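Local coordinates for protein macrolide 2'-phosphotransferase MphH (Brachybacterium faecium, PDB 5UXD) that binds the macrolide antibiotic azithromycin and probably transfers a phosphate group to the 2'-hydroxyl of macrolides, a route to antibiotic resistance, at residues 162-165 with 166-170; 173-176 with 177-181; 117-120 with 121-125; 152-155 with 156-160. One frame throughout, in Å; residues are numbered along the deposited sequence.

Contact 1: 162-165 with 166-170; sequences ARVG and AEFEI
V164 and G165 meet F168 and I170 at the last turn of helix 150-167, a local C-terminal turn in the helical part of this kinase-like phosphotransferase fold. Two backbone donors grip V164 O. F168 N lies 2.8 Å from V164 O with a C=O...N angle of 176°, approaching almost head-on, whereas E167 N, 3.0 Å from V164 O, stands above the carbonyl plane. The preceding turn is slacker: A166 N makes only weak bonds to A162 O and R163 O. Beyond it the backbone of F168 is extended, and the F168 ring offers its edge to the doubly used carbonyl, CD1 being 3.6 Å from V164 O with the oxygen in the ring plane. V164 CG1, opposite its own backbone N (chi1 173°), touches the same ring atom, F168 CD1, at 3.9 Å. From the returning loop, I170 CD1 settles on the backbone of G165, 3.6 Å from its CA.

A second shell fixes these groups. V164 packs on L272 and L276 of helix 270-281, and F168 on A290, A291 and L294 of helix 284-294. R287 joins the two shells, since it forms a salt bridge with E167 OE1 and a cation-pi contact with F168. On the outer side of the turn one water donates to G165 O at 2.7 Å and, more weakly, to A166 O.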
loop_
_atom_site.group_PDB
_atom_site.type_symbol
_atom_site.label_atom_id
_atom_site.label_comp_id
_atom_site.label_asym_id
_atom_site.label_seq_id
_atom_site.Cartn_x
_atom_site.Cartn_y
_atom_site.Cartn_z
ATOM N N ALA A 162 4.504 -4.358 23.072
ATOM C CA ALA A 162 4.397 -5.267 24.204
ATOM C C ALA A 162 4.121 -6.689 23.736
ATOM O O ALA A 162 4.707 -7.645 24.255
ATOM C CB ALA A 162 3.304 -4.790 25.163
ATOM N N ARG A 163 3.233 -6.846 22.758
ATOM C CA ARG A 163 2.906 -8.180 22.278
ATOM C C ARG A 163 4.101 -8.830 21.595
ATOM O O ARG A 163 4.401 -10.002 21.851
ATOM C CB ARG A 163 1.705 -8.114 21.340
ATOM C CG ARG A 163 0.409 -7.873 22.075
ATOM C CD ARG A 163 -0.775 -7.771 21.138
ATOM N NE ARG A 163 -2.024 -7.796 21.894
ATOM C CZ ARG A 163 -3.221 -7.553 21.373
ATOM N NH1 ARG A 163 -3.337 -7.257 20.084
ATOM N NH2 ARG A 163 -4.303 -7.600 22.145
ATOM N N VAL A 164 4.805 -8.082 20.737
ATOM C CA VAL A 164 5.973 -8.635 20.052
ATOM C C VAL A 164 7.062 -8.950 21.063
ATOM O O VAL A 164 7.653 -10.032 21.042
ATOM C CB VAL A 164 6.467 -7.669 18.955
ATOM C CG1 VAL A 164 7.801 -8.157 18.347
ATOM C CG2 VAL A 164 5.422 -7.521 17.862
ATOM N N GLY A 165 7.297 -8.036 22.006
ATOM C CA GLY A 165 8.290 -8.277 23.043
ATOM C C GLY A 165 8.009 -9.505 23.889
ATOM O O GLY A 165 8.933 -10.106 24.443
ATOM N N ALA A 166 6.740 -9.899 24.002
ATOM C CA ALA A 166 6.396 -11.088 24.772
ATOM C C ALA A 166 6.678 -12.380 24.018
ATOM O O ALA A 166 6.862 -13.423 24.653
ATOM C CB ALA A 166 4.922 -11.050 25.180
ATOM N N GLU A 167 6.711 -12.341 22.687
ATOM C CA GLU A 167 6.947 -13.538 21.897
ATOM C C GLU A 167 8.334 -13.607 21.276
ATOM O O GLU A 167 8.756 -14.701 20.890
ATOM C CB GLU A 167 5.900 -13.648 20.781
ATOM C CG GLU A 167 4.490 -13.868 21.288
ATOM C CD GLU A 167 4.245 -15.318 21.634
ATOM O OE1 GLU A 167 4.899 -16.186 21.012
ATOM O OE2 GLU A 167 3.403 -15.589 22.514
ATOM N N PHE A 168 9.050 -12.485 21.188
ATOM C CA PHE A 168 10.350 -12.419 20.535
ATOM C C PHE A 168 11.365 -11.731 21.435
ATOM O O PHE A 168 11.024 -10.824 22.197
ATOM C CB PHE A 168 10.309 -11.619 19.227
ATOM C CG PHE A 168 9.484 -12.233 18.142
ATOM C CD1 PHE A 168 8.123 -11.987 18.073
ATOM C CD2 PHE A 168 10.072 -13.016 17.162
ATOM C CE1 PHE A 168 7.356 -12.526 17.073
ATOM C CE2 PHE A 168 9.308 -13.560 16.148
ATOM C CZ PHE A 168 7.948 -13.318 16.102
ATOM N N GLU A 169 12.624 -12.149 21.317
ATOM C CA GLU A 169 13.715 -11.380 21.897
ATOM C C GLU A 169 13.945 -10.129 21.058
ATOM O O GLU A 169 14.054 -10.204 19.829
ATOM C CB GLU A 169 14.987 -12.223 21.956
ATOM C CG GLU A 169 15.882 -11.933 23.150
ATOM C CD GLU A 169 15.231 -12.295 24.465
ATOM O OE1 GLU A 169 15.041 -11.389 25.303
ATOM O OE2 GLU A 169 14.908 -13.485 24.661
ATOM N N ILE A 170 13.995 -8.969 21.710
ATOM C CA ILE A 170 14.240 -7.704 21.021
ATOM C C ILE A 170 15.548 -7.125 21.541
ATOM O O ILE A 170 15.731 -6.985 22.756
ATOM C CB ILE A 170 13.086 -6.704 21.208
ATOM C CG1 ILE A 170 11.764 -7.313 20.726
ATOM C CG2 ILE A 170 13.396 -5.388 20.468
ATOM C CD1 ILE A 170 10.567 -6.411 20.936
HETATM O O HOH W 1 9.612 -12.499 25.557
#

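Contact 2: 173-176 with 177-181; sequences ALRE and RWEAW
L174 and W178 form a CH-pi contact one turn apart within helix 172-183, in the helical part of the fold near its surface. The evidence is direct: L174 CB stands 3.9 Å from the centroid of the six-membered ring of W178, only 15° off the ring normal, so the C-H groups come over a face. Both methyl groups extend the cover, CD1 reaching W178 CH2 at 4.0 Å and CD2 reaching W178 CZ2 at 3.9 Å, while the two side chains lie side by side and point the same way. A chi1 of -63° sets W178 CG opposite its carbonyl carbon and lays the indole back along the preceding turn, where L174 O sits 3.1 Å above the ring plane, displaced toward the rim. That oxygen also accepts the regular helical bond from W178 N at 3.0 Å. The pyrrole N-H of the indole is held from elsewhere, by a hydrogen bond between W178 NE1 and S268 OG.

On an adjoining flank R175 and E179 pair more loosely. In the E179 conformer described here, R175 NH1 stays 4.1 Å from E179 OE2, opposite charges near each other but not in contact, and the carboxylate rests instead against the aliphatic part of the arginine, E179 CD lying 3.7 Å from R175 CG. R177 sends its charge away to E265. W178 is buried while E176, E179 and A180 are exposed, the division typical of an amphipathic helix with i to i+4 side-chain packing.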
loop_
_atom_site.group_PDB
_atom_site.type_symbol
_atom_site.label_atom_id
_atom_site.label_comp_id
_atom_site.label_asym_id
_atom_site.label_seq_id
_atom_site.Cartn_x
_atom_site.Cartn_y
_atom_site.Cartn_z
ATOM N N ALA A 173 18.981 -2.191 22.035
ATOM C CA ALA A 173 19.156 -0.963 21.261
ATOM C C ALA A 173 17.904 -0.614 20.461
ATOM O O ALA A 173 17.557 0.564 20.329
ATOM C CB ALA A 173 20.365 -1.088 20.338
ATOM N N LEU A 174 17.212 -1.622 19.916
ATOM C CA LEU A 174 15.955 -1.359 19.214
ATOM C C LEU A 174 14.814 -1.071 20.176
ATOM O O LEU A 174 13.994 -0.182 19.922
ATOM C CB LEU A 174 15.584 -2.534 18.321
ATOM C CG LEU A 174 16.518 -2.705 17.138
ATOM C CD1 LEU A 174 16.180 -3.987 16.405
ATOM C CD2 LEU A 174 16.427 -1.487 16.211
ATOM N N ARG A 175 14.714 -1.831 21.265
ATOM C CA ARG A 175 13.641 -1.573 22.218
ATOM C C ARG A 175 13.744 -0.161 22.787
ATOM O O ARG A 175 12.738 0.554 22.882
ATOM C CB ARG A 175 13.667 -2.611 23.340
ATOM C CG ARG A 175 12.628 -2.353 24.409
ATOM C CD ARG A 175 12.785 -3.296 25.598
ATOM N NE ARG A 175 12.391 -4.667 25.280
ATOM C CZ ARG A 175 11.129 -5.086 25.182
ATOM N NH1 ARG A 175 10.120 -4.241 25.358
ATOM N NH2 ARG A 175 10.876 -6.357 24.892
ATOM N N GLU A 176 14.952 0.270 23.143
ATOM C CA GLU A 176 15.106 1.592 23.743
ATOM C C GLU A 176 14.790 2.698 22.739
ATOM O O GLU A 176 14.130 3.681 23.084
ATOM C CB GLU A 176 16.514 1.732 24.316
ATOM C CG GLU A 176 16.738 0.774 25.472
ATOM C CD GLU A 176 18.194 0.626 25.878
ATOM O OE1 GLU A 176 18.459 -0.180 26.794
ATOM O OE2 GLU A 176 19.068 1.312 25.302
ATOM N N ARG A 177 15.245 2.554 21.492
ATOM C CA ARG A 177 14.856 3.510 20.456
ATOM C C ARG A 177 13.343 3.635 20.367
ATOM O O ARG A 177 12.793 4.745 20.346
ATOM C CB ARG A 177 15.400 3.086 19.096
ATOM C CG ARG A 177 15.251 4.204 18.080
ATOM C CD ARG A 177 15.741 3.820 16.702
ATOM N NE ARG A 177 15.446 4.877 15.743
ATOM C CZ ARG A 177 15.894 4.903 14.490
ATOM N NH1 ARG A 177 16.665 3.915 14.048
ATOM N NH2 ARG A 177 15.580 5.902 13.674
ATOM N N TRP A 178 12.649 2.496 20.289
ATOM C CA TRP A 178 11.208 2.545 20.049
ATOM C C TRP A 178 10.455 3.063 21.267
ATOM O O TRP A 178 9.433 3.747 21.117
ATOM C CB TRP A 178 10.715 1.163 19.629
ATOM C CG TRP A 178 11.346 0.732 18.337
ATOM C CD1 TRP A 178 11.816 1.551 17.339
ATOM C CD2 TRP A 178 11.575 -0.612 17.896
ATOM N NE1 TRP A 178 12.335 0.790 16.314
ATOM C CE2 TRP A 178 12.193 -0.539 16.631
ATOM C CE3 TRP A 178 11.330 -1.872 18.458
ATOM C CZ2 TRP A 178 12.558 -1.680 15.912
ATOM C CZ3 TRP A 178 11.690 -3.001 17.743
ATOM C CH2 TRP A 178 12.310 -2.900 16.492
ATOM N N GLU A 179 10.952 2.781 22.475
ATOM C CA GLU A 179 10.314 3.326 23.670
ATOM C C GLU A 179 10.461 4.844 23.730
ATOM O O GLU A 179 9.535 5.552 24.149
ATOM C CB GLU A 179 10.900 2.663 24.920
ATOM C CG GLU A 179 10.365 1.257 25.169
ATOM C CD GLU A 179 11.154 0.489 26.219
ATOM O OE1 GLU A 179 12.338 0.816 26.444
ATOM O OE2 GLU A 179 10.589 -0.452 26.815
ATOM N N ALA A 180 11.622 5.359 23.312
ATOM C CA ALA A 180 11.821 6.806 23.280
ATOM C C ALA A 180 10.925 7.466 22.240
ATOM O O ALA A 180 10.476 8.601 22.430
ATOM C CB ALA A 180 13.288 7.125 22.997
ATOM N N TRP A 181 10.676 6.774 21.123
ATOM C CA TRP A 181 9.753 7.260 20.106
ATOM C C TRP A 181 8.336 7.325 20.662
ATOM O O TRP A 181 7.647 8.345 20.525
ATOM C CB TRP A 181 9.835 6.337 18.871
ATOM C CG TRP A 181 8.753 6.494 17.848
ATOM C CD1 TRP A 181 8.297 7.651 17.314
ATOM C CD2 TRP A 181 8.031 5.436 17.190
ATOM N NE1 TRP A 181 7.326 7.394 16.381
ATOM C CE2 TRP A 181 7.131 6.039 16.299
ATOM C CE3 TRP A 181 8.037 4.044 17.305
ATOM C CZ2 TRP A 181 6.252 5.299 15.506
ATOM C CZ3 TRP A 181 7.169 3.310 16.528
ATOM C CH2 TRP A 181 6.276 3.940 15.641
#

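Contact 3: 117-120 with 121-125; sequences ASTV and YARSL
R123 folds back over T119 and V120 in the first turns of helix 119-133, and its course can be traced atom by atom. CB begins beside T119 O, and CG comes closer, 3.4 Å from T119 O. NE is 3.5 Å from T119 O, but the angle is too poor for a hydrogen bond; this oxygen is used instead by R123 N, at 3.0 Å. A bend at chi3 (-99°) turns the guanidinium over the helix start, so that V120 CA stands 3.8 Å above one face of the group, toward its rim. At the tip, NH2 lies 3.7 Å from V120 CG2 and equally far from T119 OG1, touching both side chains without a bond.

Just before this turn S118 is the N-cap. Its OG, set opposite its own N by chi1 (163°), accepts from Y121 N at 3.0 Å in a nearly straight bond (175° at the hydrogen), while S118 O takes the amide of A122. E209 OE2 is a second partner of the serine OG and ties the cap to a neighbouring loop.

Y121 places its side chain about 8 Å from that of H203, which binds magnesium in another structure of this protein. The helix start packs against three neighbours: T119 and A122 touch I240 of helix 238-250, Y121 touches H232 of helix 230-235, and V120 and S124 touch R210 of strand 210-214.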
loop_
_atom_site.group_PDB
_atom_site.type_symbol
_atom_site.label_atom_id
_atom_site.label_comp_id
_atom_site.label_asym_id
_atom_site.label_seq_id
_atom_site.Cartn_x
_atom_site.Cartn_y
_atom_site.Cartn_z
ATOM N N ALA A 117 14.637 12.204 -5.481
ATOM C CA ALA A 117 15.056 13.596 -5.358
ATOM C C ALA A 117 14.318 14.524 -6.329
ATOM O O ALA A 117 14.631 15.718 -6.382
ATOM C CB ALA A 117 16.575 13.716 -5.558
ATOM N N SER A 118 13.331 14.004 -7.071
ATOM C CA SER A 118 12.568 14.808 -8.024
ATOM C C SER A 118 11.621 15.766 -7.308
ATOM O O SER A 118 10.823 15.344 -6.472
ATOM C CB SER A 118 11.762 13.897 -8.949
ATOM O OG SER A 118 10.739 14.614 -9.625
ATOM N N THR A 119 11.686 17.056 -7.654
ATOM C CA THR A 119 10.681 17.983 -7.126
ATOM C C THR A 119 9.311 17.750 -7.751
ATOM O O THR A 119 8.286 18.018 -7.111
ATOM C CB THR A 119 11.097 19.426 -7.372
ATOM O OG1 THR A 119 11.490 19.569 -8.740
ATOM C CG2 THR A 119 12.259 19.817 -6.467
ATOM N N VAL A 120 9.267 17.273 -8.995
ATOM C CA VAL A 120 7.979 17.013 -9.642
ATOM C C VAL A 120 7.226 15.916 -8.900
ATOM O O VAL A 120 6.040 16.067 -8.579
ATOM C CB VAL A 120 8.180 16.666 -11.127
ATOM C CG1 VAL A 120 6.883 16.163 -11.732
ATOM C CG2 VAL A 120 8.658 17.895 -11.890
ATOM N N TYR A 121 7.904 14.801 -8.599
ATOM C CA TYR A 121 7.261 13.717 -7.854
ATOM C C TYR A 121 6.871 14.164 -6.450
ATOM O O TYR A 121 5.797 13.801 -5.948
ATOM C CB TYR A 121 8.184 12.497 -7.774
ATOM C CG TYR A 121 7.517 11.291 -7.144
ATOM C CD1 TYR A 121 6.759 10.420 -7.915
ATOM C CD2 TYR A 121 7.635 11.032 -5.773
ATOM C CE1 TYR A 121 6.141 9.319 -7.357
ATOM C CE2 TYR A 121 7.014 9.934 -5.202
ATOM C CZ TYR A 121 6.272 9.078 -6.009
ATOM O OH TYR A 121 5.651 7.977 -5.467
ATOM N N ALA A 122 7.749 14.914 -5.787
ATOM C CA ALA A 122 7.449 15.419 -4.448
ATOM C C ALA A 122 6.161 16.238 -4.449
ATOM O O ALA A 122 5.284 16.029 -3.597
ATOM C CB ALA A 122 8.623 16.255 -3.919
ATOM N N ARG A 123 6.014 17.163 -5.410
ATOM C CA ARG A 123 4.782 17.955 -5.432
ATOM C C ARG A 123 3.571 17.116 -5.819
ATOM O O ARG A 123 2.474 17.320 -5.281
ATOM C CB ARG A 123 4.907 19.155 -6.380
ATOM C CG ARG A 123 5.918 20.169 -5.919
ATOM C CD ARG A 123 6.011 21.354 -6.852
ATOM N NE ARG A 123 7.153 21.218 -7.746
ATOM C CZ ARG A 123 7.056 20.994 -9.051
ATOM N NH1 ARG A 123 5.863 20.907 -9.632
ATOM N NH2 ARG A 123 8.153 20.889 -9.782
ATOM N N SER A 124 3.736 16.164 -6.741
ATOM C CA SER A 124 2.626 15.297 -7.110
ATOM C C SER A 124 2.173 14.454 -5.925
ATOM O O SER A 124 0.972 14.343 -5.650
ATOM C CB SER A 124 3.040 14.413 -8.290
ATOM O OG SER A 124 2.021 13.490 -8.615
ATOM N N LEU A 125 3.127 13.875 -5.196
ATOM C CA LEU A 125 2.795 13.052 -4.037
ATOM C C LEU A 125 2.063 13.859 -2.967
ATOM O O LEU A 125 1.024 13.431 -2.450
ATOM C CB LEU A 125 4.064 12.423 -3.461
ATOM C CG LEU A 125 3.783 11.622 -2.184
ATOM C CD1 LEU A 125 2.958 10.389 -2.526
ATOM C CD2 LEU A 125 5.071 11.214 -1.490
#

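Contact 4: 152-155 with 156-160; sequences QVRG and AWRQD
Q159 N donates to G155 O at 2.8 Å with a 164° angle at the hydrogen, the shortest bond across 152-155 and 156-160 in helix 150-167. R158 N to R154 O, at 3.0 Å, continues the regular i to i+4 pattern, but the bond from W157 N to V153 O is weak at 3.4 Å. The same V153 O lies near the plane of the W157 ring, at its edge, 3.3 Å from CD1.

Among the side chains, two arginines lie against each other. R154 is extended from CG to NE, and R158 runs back along the helix to cross it, with CG opposite its carbonyl carbon (chi1 -76°). The guanidinium planes are only 20° apart, and R154 CG stands 3.7 Å above one face of the R158 group, toward its rim. R154 NE comes within 3.4 Å of R158 NH2. These are like charges and two donors, so the approach carries no hydrogen bond; its cost is probably eased by the outside partners of R154, namely a salt bridge to D185, a hydrogen bond to L182 O and a cation-pi contact with W188.

W157, whose side chain is about 6 Å from a bound azithromycin, packs on A269 and meets W188 at a steep angle between the rings. V153 faces R148 and D224 of nearby loops. The helix is held to its partner 172-183 by W157, edge-to-face with W181 and against L182, and by R158, which also touches L182.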
loop_
_atom_site.group_PDB
_atom_site.type_symbol
_atom_site.label_atom_id
_atom_site.label_comp_id
_atom_site.label_asym_id
_atom_site.label_seq_id
_atom_site.Cartn_x
_atom_site.Cartn_y
_atom_site.Cartn_z
ATOM N N GLN A 152 -5.855 5.869 19.656
ATOM C CA GLN A 152 -5.717 4.460 19.308
ATOM C C GLN A 152 -4.509 4.217 18.410
ATOM O O GLN A 152 -3.935 3.124 18.447
ATOM C CB GLN A 152 -6.987 3.956 18.615
ATOM C CG GLN A 152 -8.207 3.842 19.499
ATOM C CD GLN A 152 -9.463 3.567 18.694
ATOM O OE1 GLN A 152 -9.725 4.224 17.685
ATOM N NE2 GLN A 152 -10.251 2.596 19.137
ATOM N N VAL A 153 -4.110 5.215 17.605
ATOM C CA VAL A 153 -2.887 5.073 16.816
ATOM C C VAL A 153 -1.686 4.859 17.730
ATOM O O VAL A 153 -0.901 3.924 17.546
ATOM C CB VAL A 153 -2.676 6.296 15.901
ATOM C CG1 VAL A 153 -1.286 6.248 15.280
ATOM C CG2 VAL A 153 -3.746 6.384 14.787
ATOM N N ARG A 154 -1.524 5.705 18.756
ATOM C CA ARG A 154 -0.377 5.580 19.651
ATOM C C ARG A 154 -0.493 4.341 20.529
ATOM O O ARG A 154 0.499 3.636 20.768
ATOM C CB ARG A 154 -0.275 6.841 20.505
ATOM C CG ARG A 154 1.039 7.034 21.218
ATOM C CD ARG A 154 1.171 8.488 21.621
ATOM N NE ARG A 154 2.403 8.744 22.348
ATOM C CZ ARG A 154 2.742 9.937 22.823
ATOM N NH1 ARG A 154 1.931 10.978 22.651
ATOM N NH2 ARG A 154 3.885 10.088 23.479
ATOM N N GLY A 155 -1.701 4.057 21.013
ATOM C CA GLY A 155 -1.885 2.896 21.866
ATOM C C GLY A 155 -1.635 1.587 21.147
ATOM O O GLY A 155 -1.165 0.616 21.754
ATOM N N ALA A 156 -1.965 1.532 19.853
ATOM C CA ALA A 156 -1.713 0.330 19.070
ATOM C C ALA A 156 -0.219 0.059 18.958
ATOM O O ALA A 156 0.228 -1.083 19.113
ATOM C CB ALA A 156 -2.327 0.464 17.678
ATOM N N TRP A 157 0.576 1.101 18.717
ATOM C CA TRP A 157 2.017 0.890 18.672
ATOM C C TRP A 157 2.559 0.459 20.031
ATOM O O TRP A 157 3.464 -0.376 20.108
ATOM C CB TRP A 157 2.709 2.161 18.187
ATOM C CG TRP A 157 2.677 2.337 16.707
ATOM C CD1 TRP A 157 1.882 3.201 15.994
ATOM C CD2 TRP A 157 3.500 1.665 15.747
ATOM N NE1 TRP A 157 2.148 3.083 14.652
ATOM C CE2 TRP A 157 3.147 2.160 14.474
ATOM C CE3 TRP A 157 4.494 0.689 15.840
ATOM C CZ2 TRP A 157 3.752 1.705 13.300
ATOM C CZ3 TRP A 157 5.095 0.238 14.671
ATOM C CH2 TRP A 157 4.725 0.748 13.422
ATOM N N ARG A 158 2.022 1.019 21.125
ATOM C CA ARG A 158 2.468 0.594 22.450
ATOM C C ARG A 158 2.104 -0.863 22.710
ATOM O O ARG A 158 2.925 -1.640 23.218
ATOM C CB ARG A 158 1.867 1.502 23.529
ATOM C CG ARG A 158 2.552 2.852 23.605
ATOM C CD ARG A 158 1.769 3.806 24.467
ATOM N NE ARG A 158 2.538 4.996 24.834
ATOM C CZ ARG A 158 2.006 6.200 25.025
ATOM N NH1 ARG A 158 0.700 6.392 24.886
ATOM N NH2 ARG A 158 2.779 7.221 25.371
ATOM N N GLN A 159 0.878 -1.253 22.367
ATOM C CA GLN A 159 0.421 -2.628 22.519
ATOM C C GLN A 159 1.243 -3.573 21.652
ATOM O O GLN A 159 1.563 -4.691 22.073
ATOM C CB GLN A 159 -1.062 -2.720 22.166
ATOM C CG GLN A 159 -1.610 -4.121 22.125
ATOM C CD GLN A 159 -3.099 -4.157 22.408
ATOM O OE1 GLN A 159 -3.905 -4.427 21.518
ATOM N NE2 GLN A 159 -3.471 -3.873 23.650
ATOM N N ASP A 160 1.516 -3.130 20.422
ATOM C CA ASP A 160 2.259 -3.947 19.468
ATOM C C ASP A 160 3.657 -4.246 19.981
ATOM O O ASP A 160 4.135 -5.382 19.891
ATOM C CB ASP A 160 2.332 -3.240 18.113
ATOM C CG ASP A 160 0.994 -3.238 17.363
ATOM O OD1 ASP A 160 0.041 -3.902 17.811
ATOM O OD2 ASP A 160 0.904 -2.564 16.313
#

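How the contacts relate
From the N terminus the order is contact 3, contact 4, contact 1, contact 2. Each joins consecutive residues, so none closes a long loop, and they follow in series without nesting or crossing. Contact 3 starts helix 119-133 and stands apart, its nearest atoms about 18 Å from contacts 2 and 4. Contacts 4 and 1 adjoin on helix 150-167, the first near its beginning and the second at its end. The chain then turns into helix 172-183, which carries contact 2 and packs back on both: I170 CG2 lies 4.0 Å from W178 CZ3, and W181 CH2 lies 3.6 Å from W157 CD2. Contacts 1, 2 and 4 thus describe one pair of successive, packed helices.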